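Local coordinates for protein LAIR1 ecotodomain from MGD21 antibody (Homo sapiens, PDB 7JZK) that is the LAIR1 ectodomain inserted in a malaria antibody, an immunoglobulin domain that binds the V2 domain of a Plasmodium RIFIN, at residues T34-R39 / R84-Q89; D50-Q53 / S59-R62. All blocks are in the same frame, centred on the assembly; numbering follows the deposited sequence.

Interaction 1 of 2, residues T34-R39 / R84-Q89; sequences TFRLER and RKWSEQ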
# COMPACT_ATOMS: atom_id res chain seq x y z
N THR A 34 -11.79 -10.44 3.42
CA THR A 34 -10.72 -9.56 3.85
C THR A 34 -11.30 -8.40 4.64
O THR A 34 -12.30 -7.80 4.25
CB THR A 34 -9.94 -9.00 2.65
OG1 THR A 34 -9.67 -10.05 1.71
CG2 THR A 34 -8.63 -8.51 3.12
N PHE A 35 -10.63 -8.07 5.74
CA PHE A 35 -10.86 -6.82 6.46
C PHE A 35 -9.73 -5.85 6.13
O PHE A 35 -8.56 -6.24 6.15
CB PHE A 35 -10.87 -7.06 7.97
CG PHE A 35 -12.22 -7.03 8.56
CD1 PHE A 35 -12.79 -8.18 9.07
CD2 PHE A 35 -12.94 -5.86 8.56
CE1 PHE A 35 -14.06 -8.15 9.61
CE2 PHE A 35 -14.20 -5.81 9.09
CZ PHE A 35 -14.77 -6.96 9.62
N ARG A 36 -10.08 -4.59 5.85
CA ARG A 36 -9.10 -3.54 5.60
C ARG A 36 -9.32 -2.42 6.61
O ARG A 36 -10.42 -1.86 6.69
CB ARG A 36 -9.22 -2.99 4.18
CG ARG A 36 -8.59 -1.64 3.92
CD ARG A 36 -8.56 -1.34 2.42
NE ARG A 36 -7.89 -2.40 1.66
CZ ARG A 36 -7.75 -2.39 0.33
NH1 ARG A 36 -8.23 -1.38 -0.39
NH2 ARG A 36 -7.12 -3.39 -0.28
N LEU A 37 -8.25 -2.07 7.33
CA LEU A 37 -8.25 -1.01 8.32
C LEU A 37 -7.62 0.22 7.68
O LEU A 37 -6.47 0.16 7.24
CB LEU A 37 -7.49 -1.42 9.57
CG LEU A 37 -7.23 -0.32 10.58
CD1 LEU A 37 -8.51 -0.01 11.36
CD2 LEU A 37 -6.16 -0.84 11.51
N GLU A 38 -8.43 1.25 7.55
CA GLU A 38 -8.00 2.46 6.84
C GLU A 38 -7.72 3.58 7.83
O GLU A 38 -8.31 3.59 8.89
CB GLU A 38 -9.08 2.91 5.88
CG GLU A 38 -9.20 2.12 4.59
CD GLU A 38 -10.26 2.73 3.69
OE1 GLU A 38 -10.58 2.13 2.67
OE2 GLU A 38 -10.76 3.80 4.03
N ARG A 39 -6.82 4.47 7.45
CA ARG A 39 -6.56 5.67 8.26
C ARG A 39 -7.46 6.79 7.76
O ARG A 39 -8.40 6.51 7.05
CB ARG A 39 -5.08 6.04 8.19
CG ARG A 39 -4.14 4.99 8.76
CD ARG A 39 -3.20 5.64 9.75
NE ARG A 39 -3.93 6.34 10.79
CZ ARG A 39 -3.38 6.99 11.80
NH1 ARG A 39 -2.07 7.05 11.92
NH2 ARG A 39 -4.15 7.60 12.68
N ARG A 84 -17.63 -10.55 -3.75
CA ARG A 84 -17.18 -9.73 -4.89
C ARG A 84 -17.50 -8.26 -4.77
O ARG A 84 -17.69 -7.58 -5.78
CB ARG A 84 -17.72 -10.23 -6.22
CG ARG A 84 -17.50 -11.68 -6.50
CD ARG A 84 -18.70 -12.18 -7.29
NE ARG A 84 -19.19 -13.43 -6.75
CZ ARG A 84 -20.45 -13.81 -6.79
NH1 ARG A 84 -20.80 -14.98 -6.26
NH2 ARG A 84 -21.37 -13.03 -7.33
N LYS A 85 -17.64 -7.74 -3.56
CA LYS A 85 -17.85 -6.31 -3.44
C LYS A 85 -17.33 -5.83 -2.11
O LYS A 85 -17.40 -6.54 -1.12
CB LYS A 85 -19.33 -5.90 -3.62
CG LYS A 85 -20.36 -6.71 -2.91
CD LYS A 85 -21.70 -6.47 -3.61
CE LYS A 85 -21.58 -6.66 -5.11
NZ LYS A 85 -22.91 -6.72 -5.79
N TRP A 86 -16.77 -4.64 -2.13
CA TRP A 86 -16.42 -3.98 -0.89
C TRP A 86 -17.72 -3.53 -0.24
O TRP A 86 -18.64 -3.07 -0.92
CB TRP A 86 -15.53 -2.77 -1.16
CG TRP A 86 -14.11 -3.09 -1.43
CD1 TRP A 86 -13.45 -2.97 -2.62
CD2 TRP A 86 -13.15 -3.54 -0.48
NE1 TRP A 86 -12.14 -3.35 -2.47
CE2 TRP A 86 -11.93 -3.70 -1.16
CE3 TRP A 86 -13.21 -3.84 0.88
CZ2 TRP A 86 -10.77 -4.14 -0.53
CZ3 TRP A 86 -12.06 -4.29 1.51
CH2 TRP A 86 -10.86 -4.43 0.80
N SER A 87 -17.78 -3.64 1.08
CA SER A 87 -18.88 -3.06 1.82
C SER A 87 -18.69 -1.55 1.96
O SER A 87 -17.65 -1.00 1.61
CB SER A 87 -18.94 -3.68 3.20
OG SER A 87 -17.82 -3.24 3.90
N GLU A 88 -19.72 -0.87 2.45
CA GLU A 88 -19.55 0.53 2.81
C GLU A 88 -18.69 0.62 4.06
O GLU A 88 -18.61 -0.31 4.86
CB GLU A 88 -20.90 1.19 3.06
CG GLU A 88 -22.02 0.64 2.18
CD GLU A 88 -22.93 -0.38 2.91
OE1 GLU A 88 -24.12 -0.07 3.14
OE2 GLU A 88 -22.46 -1.50 3.24
N GLN A 89 -17.96 1.73 4.18
CA GLN A 89 -17.04 1.88 5.29
C GLN A 89 -17.80 2.09 6.59
O GLN A 89 -18.93 2.58 6.61
CB GLN A 89 -16.08 3.06 5.05
CG GLN A 89 -15.38 3.02 3.71
CD GLN A 89 -16.20 3.71 2.66
OE1 GLN A 89 -17.38 4.02 2.88
NE2 GLN A 89 -15.59 4.00 1.51

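Interaction 2 of 2, residues D50-Q53 / S59-R62; sequences DVSQ and SEAR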
# COMPACT_ATOMS: atom_id res chain seq x y z
N ASP A 50 -6.94 -13.13 8.02
CA ASP A 50 -7.20 -13.97 9.18
C ASP A 50 -8.42 -13.37 9.87
O ASP A 50 -8.31 -12.56 10.80
CB ASP A 50 -5.99 -14.06 10.10
CG ASP A 50 -6.27 -14.85 11.39
OD1 ASP A 50 -7.22 -15.68 11.44
OD2 ASP A 50 -5.55 -14.61 12.39
N VAL A 51 -9.60 -13.78 9.43
CA VAL A 51 -10.87 -13.35 10.01
C VAL A 51 -11.43 -14.52 10.81
O VAL A 51 -11.57 -15.63 10.28
CB VAL A 51 -11.87 -12.90 8.93
CG1 VAL A 51 -11.44 -11.56 8.31
CG2 VAL A 51 -11.97 -13.94 7.83
N SER A 52 -11.74 -14.28 12.07
CA SER A 52 -12.20 -15.36 12.93
C SER A 52 -13.71 -15.20 13.11
O SER A 52 -14.18 -14.15 13.54
CB SER A 52 -11.47 -15.36 14.28
OG SER A 52 -11.19 -14.04 14.73
N GLN A 53 -14.45 -16.24 12.73
CA GLN A 53 -15.90 -16.24 12.89
C GLN A 53 -16.21 -16.48 14.36
O GLN A 53 -16.02 -17.60 14.86
CB GLN A 53 -16.53 -17.31 12.01
CG GLN A 53 -17.97 -17.48 12.28
CD GLN A 53 -18.51 -18.70 11.60
OE1 GLN A 53 -18.19 -18.97 10.44
NE2 GLN A 53 -19.33 -19.46 12.32
N SER A 59 -18.31 -12.00 12.46
CA SER A 59 -16.89 -12.30 12.35
C SER A 59 -16.09 -11.04 12.59
O SER A 59 -16.58 -9.92 12.39
CB SER A 59 -16.48 -12.91 10.98
OG SER A 59 -16.64 -12.00 9.92
N GLU A 60 -14.84 -11.23 13.00
CA GLU A 60 -14.04 -10.09 13.37
C GLU A 60 -12.61 -10.30 12.91
O GLU A 60 -12.20 -11.40 12.55
CB GLU A 60 -14.08 -9.86 14.89
CG GLU A 60 -13.17 -10.80 15.65
CD GLU A 60 -13.07 -10.45 17.12
OE1 GLU A 60 -12.06 -10.84 17.76
OE2 GLU A 60 -13.99 -9.78 17.63
N ALA A 61 -11.88 -9.19 12.91
CA ALA A 61 -10.47 -9.16 12.61
C ALA A 61 -9.84 -8.13 13.52
O ALA A 61 -10.46 -7.10 13.83
CB ALA A 61 -10.19 -8.82 11.14
N ARG A 62 -8.61 -8.40 13.95
CA ARG A 62 -7.95 -7.57 14.93
C ARG A 62 -6.66 -7.00 14.34
O ARG A 62 -5.88 -7.74 13.73
CB ARG A 62 -7.64 -8.41 16.16
CG ARG A 62 -8.91 -8.99 16.75
CD ARG A 62 -8.74 -9.52 18.15
NE ARG A 62 -9.64 -8.77 19.00
CZ ARG A 62 -10.13 -9.19 20.16
NH1 ARG A 62 -9.80 -10.38 20.63
NH2 ARG A 62 -10.95 -8.40 20.84

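Interaction 1 of 2, residues T34-R39 / R84-Q89
Over one face of the Arg36 guanidinium, above its centre, sits CZ2 of the tilted Trp86 ring, 3.6 Å from CZ of Arg36. The two planes are inclined by 46°, so this is an oblique meeting. It takes place on one sheet of the immunoglobulin beta sandwich, where strand 74-82 runs between strand 34-38 and strand 85-97. The backbones are therefore far apart, Thr34 CA and Trp86 CA being 9.3 Å from each other, and the long side chains bridge the gap while both touch Ile79 of the middle strand. Arg36 starts with CG anti to its own N (chi1 162°) and bends at chi3, which swings the guanidinium toward the indole; the two side chains cross at about a right angle. A salt bridge from NE to Asp47 and a cation-pi contact with Tyr45 further fix the guanidinium. Rifin meets the same pair: Phe105 of the Rifin chain packs on the Trp86 ring, and Arg36 NH1 makes a weak hydrogen bond to Ile97 O of that chain. Nearer the strand, the aliphatic base of the arginine touches the indole as well, with CB of Arg36 4.0 Å from CH2 of Trp86.

Interaction 2 of 2, residues D50-Q53 / S59-R62
Asp50 comes up to Ala61 with its backbone, its O lying 4.2 Å from the CB of Ala61, just before the chain enters the antiparallel hairpin of strands 52-55 and 58-65. At Val51 the contact becomes apolar: CG1 of Val51 meets CB of Ala61 at 4.1 Å. With chi1 at -71°, this methyl lies opposite the carbonyl carbon and beside the backbone N, where it can reach both Ala61 and the Phe35 ring of strand 34-38, while the valine also packs on Val32. The CA of Val51 makes a CA-H...O contact with Glu60 O, the same oxygen that takes the next backbone N-H. Ser52 is the hydrogen-bonded partner of Glu60. Its N donates to Glu60 O and its O accepts from Glu60 N, both at 3.0 Å. The Ser52 carbonyl oxygen also receives a CA-H...O contact from Ser59 CA, so each of the two bridging carbonyls takes one N-H and one weaker C-H. On the face Ser52 and Glu60 share, OG of Ser52 lies 3.9 Å from CG of Glu60. The extended glutamate ends with OE1 above the Arg62 guanidinium plane, offset toward its rim, a pairing of charges in which no N-H points at the oxygen; Arg62 NH2 has a second acid in Glu11. Gln53 closes the register against Ser59 as a non-hydrogen-bonded pair, CA to CA 4.1 Å, and CB of Ser59 packs against CA of Gln53. Ser59 OG instead hydrogen-bonds Pro29 O. Backbone bonds thus set the pairing of this edge strand, while Val51 and Ala61 add an apolar contact turned to Phe35, and Ser52 and Glu60 a polar one on their shared face.

How the interactions relate
From the N terminus, after strands 7-11, 15-16 and 22-28, the chain runs along strand 34-38, passes through strand 45-48 of the same sheet, and then crosses to the other sheet at 50-53. Interaction 2 closes a tight hairpin there, only six residues apart at its nearest ends. The chain continues through strand 74-82 before 84-89 returns to 34-39, so interaction 1 closes the long outer loop and interaction 2 is nested within it. Their centres are about 13 Å apart, one contact on each sheet of the sandwich. Phe35 joins them: from interaction 1 it packs its CD1 3.4 Å from CB of Ala61, whereas its neighbour Arg36 serves the Rifin-facing side.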